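Local atomic coordinates of cytosine-specific methyltransferase (PDB entry 3G7U), a protein that probably methylates carbon 5 of cytosine in DNA, using S-adenosyl-L-methionine as methyl donor. Residues L110-F115 and G141-L146; H102-V107 and N137-D142. One frame throughout, in Å; residues are numbered along the deposited sequence.

Interaction 1: residues L110-F115 and G141-L146; sequences LQPLFF and GDYDIL
Tyr-143 of strand 143-152 runs its side chain into the turn by which the chain leaves helix 94-110 for strand 114-119. Its CA-CB bond already heads toward 110-115, and chi1 of -69°, with CG anti to the carbonyl carbon, carries the ring on to Pro-112. Tyr-143 CB and CG come first, at the edge of the Phe-115 ring, whose CE2 lies 4.1 Å from Tyr-143 CG; Tyr-143 CD1 then meets Phe-115 CD2, which stands over the tyrosine face. The two rings form a T-shaped pair, with planes 73° apart. Farther out, Tyr-143 CE1 has Pro-112 O at the ring edge, 3.2 Å away. At the tip, Tyr-143 OH donates a short hydrogen bond of 2.6 Å to Pro-112 O, lying in the carbonyl plane on a lone pair. One residue earlier, Gln-111 NE2 donates a hydrogen bond to Asp-142 OD2 (3.2 Å), arriving from above the carboxylate plane; this NE2 also bonds Ser-108 O, and Gln-111 OE1 takes a hydrogen bond from Lys-171. Strand 163-171 runs between the two strands, yet the lone-pair bond and the edge-to-face pair together fix both the reach and the rotation of the tyrosine.

Interaction 2: residues H102-V107 and N137-D142; sequences HFYRLV and NLVSGD
Val-107 and Val-139 meet where helix 94-110 packs against the last, weakly bonded turn of helix 129-140 in the Rossmann-like fold of class I methyltransferases. The contact across the two segments is apolar. Val-107 CG1, anti to its own amide nitrogen (chi1 168°), touches Val-139 CG1 at 3.7 Å, the two side chains crossing at about a right angle. The other branch, Val-139 CG2, comes within 4.3 Å of Tyr-104 CD1, approaching the ring obliquely. Leu-138 takes the neighbouring place on the helix and sends CD1 onto the backbone between Tyr-104 and Arg-105: it lies 3.9 Å from Tyr-104 C and also touches the CB atoms of both residues. Both valines also touch Phe-115 of strand 114-119. Polar links lie to the side. Ser-108 OG is hydrogen-bonded to Leu-138 O, adding a second tie between the helices. Arg-105, whose CA-CB bond points away from 137-142, has its charged end held by a salt bridge from NH1 to Glu-109 and a hydrogen bond from NH2 to Leu-57 O. Its NE hydrogen-bonds to His-102 ND1 at 3.1 Å with an N-H...acceptor angle of 148°, the ring and guanidinium planes each containing the other's bonding atom.

The two contacts have centres 8 Å apart and touch directly. Along the chain, helix 94-110, strand 114-119, helix 129-140 and strand 143-152 follow one another; segment 102-107 precedes 110-115, and the later segments overlap at Gly-141 and Asp-142. Interaction 2 joins the two helices, and interaction 1 joins the turn and first residues of strand 114-119 to the beginning of strand 143-152. The layers meet where Phe-115 CE1 lies 3.7 Å from Tyr-104 CE1 and Ile-145 CD1 lies 3.8 Å from Val-139 CG2. Through these bridging contacts both helices pack on the seven-stranded mixed sheet, in a domain whose predicted catalytic residue, Cys-81, has its side chain about 9 Å from that of Tyr-104.

Interaction 1: residues L110-F115 and G141-L146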
# COMPACT_ATOMS: atom_id res chain seq x y z
N LEU A 110 -5.32 22.83 -6.65
CA LEU A 110 -6.54 22.12 -7.00
C LEU A 110 -7.69 22.27 -6.03
O LEU A 110 -8.84 22.01 -6.40
CB LEU A 110 -6.29 20.64 -7.28
CG LEU A 110 -5.56 20.30 -8.60
CD1 LEU A 110 -4.97 18.89 -8.60
CD2 LEU A 110 -6.56 20.47 -9.76
N GLN A 111 -7.39 22.66 -4.79
CA GLN A 111 -8.43 22.83 -3.76
C GLN A 111 -9.40 21.65 -3.59
O GLN A 111 -10.61 21.84 -3.66
CB GLN A 111 -9.22 24.16 -3.98
CG GLN A 111 -8.33 25.40 -3.92
CD GLN A 111 -7.99 25.78 -2.49
OE1 GLN A 111 -8.88 25.85 -1.65
NE2 GLN A 111 -6.71 26.02 -2.22
N PRO A 112 -8.89 20.41 -3.34
CA PRO A 112 -9.82 19.33 -3.10
C PRO A 112 -10.56 19.49 -1.76
O PRO A 112 -10.10 20.27 -0.92
CB PRO A 112 -8.89 18.11 -2.97
CG PRO A 112 -7.59 18.69 -2.47
CD PRO A 112 -7.48 19.97 -3.24
N LEU A 113 -11.65 18.74 -1.58
CA LEU A 113 -12.34 18.70 -0.28
C LEU A 113 -11.41 18.21 0.83
O LEU A 113 -11.49 18.65 1.95
CB LEU A 113 -13.57 17.80 -0.34
CG LEU A 113 -14.63 18.24 -1.38
CD1 LEU A 113 -15.82 17.32 -1.34
CD2 LEU A 113 -15.02 19.74 -1.23
N PHE A 114 -10.49 17.30 0.49
CA PHE A 114 -9.52 16.84 1.49
C PHE A 114 -8.20 16.43 0.84
O PHE A 114 -8.13 16.21 -0.39
CB PHE A 114 -10.14 15.68 2.29
CG PHE A 114 -10.11 14.36 1.58
CD1 PHE A 114 -9.05 13.47 1.78
CD2 PHE A 114 -11.16 13.96 0.76
CE1 PHE A 114 -9.02 12.24 1.14
CE2 PHE A 114 -11.15 12.71 0.11
CZ PHE A 114 -10.08 11.85 0.31
N PHE A 115 -7.13 16.37 1.64
CA PHE A 115 -5.92 15.69 1.20
C PHE A 115 -5.53 14.64 2.23
O PHE A 115 -5.88 14.76 3.42
CB PHE A 115 -4.75 16.65 0.94
CG PHE A 115 -4.22 17.35 2.16
CD1 PHE A 115 -3.22 16.75 2.96
CD2 PHE A 115 -4.67 18.62 2.51
CE1 PHE A 115 -2.70 17.39 4.06
CE2 PHE A 115 -4.15 19.27 3.60
CZ PHE A 115 -3.17 18.65 4.40
N GLY A 141 -4.18 28.06 5.14
CA GLY A 141 -5.19 29.06 4.82
C GLY A 141 -6.54 28.46 4.49
O GLY A 141 -7.56 28.99 4.94
N ASP A 142 -6.56 27.35 3.75
CA ASP A 142 -7.81 26.78 3.26
C ASP A 142 -8.23 25.48 3.91
O ASP A 142 -9.36 24.99 3.72
CB ASP A 142 -7.68 26.59 1.75
CG ASP A 142 -7.39 27.89 1.02
OD1 ASP A 142 -8.22 28.83 1.13
OD2 ASP A 142 -6.34 27.98 0.34
N TYR A 143 -7.32 24.89 4.70
CA TYR A 143 -7.58 23.56 5.29
C TYR A 143 -7.48 23.52 6.82
O TYR A 143 -6.61 24.14 7.40
CB TYR A 143 -6.58 22.51 4.69
CG TYR A 143 -6.90 22.27 3.23
CD1 TYR A 143 -7.84 21.32 2.88
CD2 TYR A 143 -6.32 23.05 2.22
CE1 TYR A 143 -8.22 21.13 1.54
CE2 TYR A 143 -6.67 22.86 0.88
CZ TYR A 143 -7.62 21.91 0.57
OH TYR A 143 -7.98 21.74 -0.73
N ASP A 144 -8.36 22.74 7.42
CA ASP A 144 -8.21 22.27 8.81
C ASP A 144 -7.25 21.07 8.76
O ASP A 144 -7.61 20.02 8.25
CB ASP A 144 -9.57 21.83 9.34
CG ASP A 144 -10.51 23.02 9.61
OD1 ASP A 144 -10.01 24.11 9.98
OD2 ASP A 144 -11.75 22.85 9.44
N ILE A 145 -6.04 21.27 9.26
CA ILE A 145 -4.96 20.29 9.17
C ILE A 145 -4.96 19.51 10.50
O ILE A 145 -4.94 20.12 11.57
CB ILE A 145 -3.61 20.98 8.90
CG1 ILE A 145 -3.67 21.71 7.55
CG2 ILE A 145 -2.47 19.95 8.86
CD1 ILE A 145 -2.48 22.60 7.31
N LEU A 146 -5.07 18.19 10.42
CA LEU A 146 -5.13 17.39 11.62
C LEU A 146 -3.71 17.17 12.08
O LEU A 146 -2.74 17.23 11.28
CB LEU A 146 -5.81 16.05 11.39
CG LEU A 146 -7.24 16.00 10.83
CD1 LEU A 146 -7.80 14.60 10.93
CD2 LEU A 146 -8.11 16.98 11.59
O HOH W 1 -4.23 26.28 -0.18

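Interaction 2: residues H102-V107 and N137-D142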
# COMPACT_ATOMS: atom_id res chain seq x y z
N HIS A 102 5.85 19.87 -4.05
CA HIS A 102 4.94 19.81 -5.23
C HIS A 102 3.63 19.12 -4.93
O HIS A 102 2.60 19.48 -5.49
CB HIS A 102 5.61 19.10 -6.41
CG HIS A 102 6.70 19.89 -7.06
ND1 HIS A 102 6.49 21.15 -7.58
CD2 HIS A 102 8.01 19.62 -7.25
CE1 HIS A 102 7.63 21.60 -8.09
NE2 HIS A 102 8.57 20.70 -7.88
N PHE A 103 3.66 18.12 -4.04
CA PHE A 103 2.41 17.50 -3.59
C PHE A 103 1.51 18.58 -3.02
O PHE A 103 0.31 18.66 -3.34
CB PHE A 103 2.65 16.39 -2.52
CG PHE A 103 1.38 15.72 -2.03
CD1 PHE A 103 0.90 14.60 -2.67
CD2 PHE A 103 0.72 16.16 -0.86
CE1 PHE A 103 -0.24 13.98 -2.22
CE2 PHE A 103 -0.42 15.55 -0.41
CZ PHE A 103 -0.90 14.46 -1.07
N TYR A 104 2.06 19.35 -2.10
CA TYR A 104 1.29 20.35 -1.39
C TYR A 104 0.96 21.56 -2.29
O TYR A 104 -0.08 22.16 -2.11
CB TYR A 104 1.97 20.77 -0.08
CG TYR A 104 1.82 19.66 0.93
CD1 TYR A 104 0.64 19.50 1.62
CD2 TYR A 104 2.85 18.73 1.14
CE1 TYR A 104 0.45 18.44 2.52
CE2 TYR A 104 2.69 17.68 2.06
CZ TYR A 104 1.50 17.55 2.73
OH TYR A 104 1.31 16.53 3.63
N ARG A 105 1.82 21.84 -3.25
CA ARG A 105 1.49 22.86 -4.26
C ARG A 105 0.24 22.45 -5.03
O ARG A 105 -0.67 23.25 -5.23
CB ARG A 105 2.66 23.14 -5.20
CG ARG A 105 2.33 24.07 -6.35
CD ARG A 105 3.52 24.28 -7.30
NE ARG A 105 4.05 23.03 -7.88
CZ ARG A 105 3.48 22.35 -8.88
NH1 ARG A 105 2.34 22.77 -9.43
NH2 ARG A 105 4.06 21.23 -9.34
N LEU A 106 0.19 21.19 -5.44
CA LEU A 106 -0.96 20.66 -6.18
C LEU A 106 -2.22 20.67 -5.36
O LEU A 106 -3.29 20.97 -5.88
CB LEU A 106 -0.66 19.27 -6.73
CG LEU A 106 0.32 19.26 -7.89
CD1 LEU A 106 0.66 17.84 -8.31
CD2 LEU A 106 -0.33 19.98 -9.09
N VAL A 107 -2.13 20.33 -4.08
CA VAL A 107 -3.30 20.44 -3.22
C VAL A 107 -3.84 21.91 -3.18
O VAL A 107 -5.05 22.17 -3.24
CB VAL A 107 -3.00 19.93 -1.79
CG1 VAL A 107 -4.12 20.31 -0.85
CG2 VAL A 107 -2.79 18.39 -1.79
N ASN A 137 2.05 25.87 5.35
CA ASN A 137 1.68 27.22 4.94
C ASN A 137 0.88 27.30 3.66
O ASN A 137 0.03 28.18 3.53
CB ASN A 137 2.93 28.09 4.75
CG ASN A 137 3.56 28.52 6.05
OD1 ASN A 137 2.95 28.42 7.12
ND2 ASN A 137 4.80 29.00 5.97
N LEU A 138 1.16 26.41 2.71
CA LEU A 138 0.51 26.42 1.40
C LEU A 138 -0.93 26.02 1.54
O LEU A 138 -1.78 26.39 0.71
CB LEU A 138 1.18 25.44 0.43
CG LEU A 138 2.41 25.91 -0.31
CD1 LEU A 138 2.94 24.79 -1.19
CD2 LEU A 138 2.08 27.13 -1.15
N VAL A 139 -1.21 25.27 2.60
CA VAL A 139 -2.55 24.71 2.76
C VAL A 139 -3.31 25.21 3.99
O VAL A 139 -4.51 25.05 4.05
CB VAL A 139 -2.58 23.14 2.65
CG1 VAL A 139 -2.19 22.70 1.25
CG2 VAL A 139 -1.65 22.49 3.65
N SER A 140 -2.63 25.80 4.96
CA SER A 140 -3.27 26.12 6.26
C SER A 140 -4.31 27.23 6.18
O SER A 140 -5.18 27.31 7.04
CB SER A 140 -2.25 26.51 7.34
OG SER A 140 -1.37 27.51 6.86
N GLY A 141 -4.18 28.06 5.14
CA GLY A 141 -5.19 29.06 4.82
C GLY A 141 -6.54 28.46 4.49
O GLY A 141 -7.56 28.99 4.94
N ASP A 142 -6.56 27.35 3.75
CA ASP A 142 -7.81 26.78 3.26
C ASP A 142 -8.23 25.48 3.91
O ASP A 142 -9.36 24.99 3.72
CB ASP A 142 -7.68 26.59 1.75
CG ASP A 142 -7.39 27.89 1.02
OD1 ASP A 142 -8.22 28.83 1.13
OD2 ASP A 142 -6.34 27.98 0.34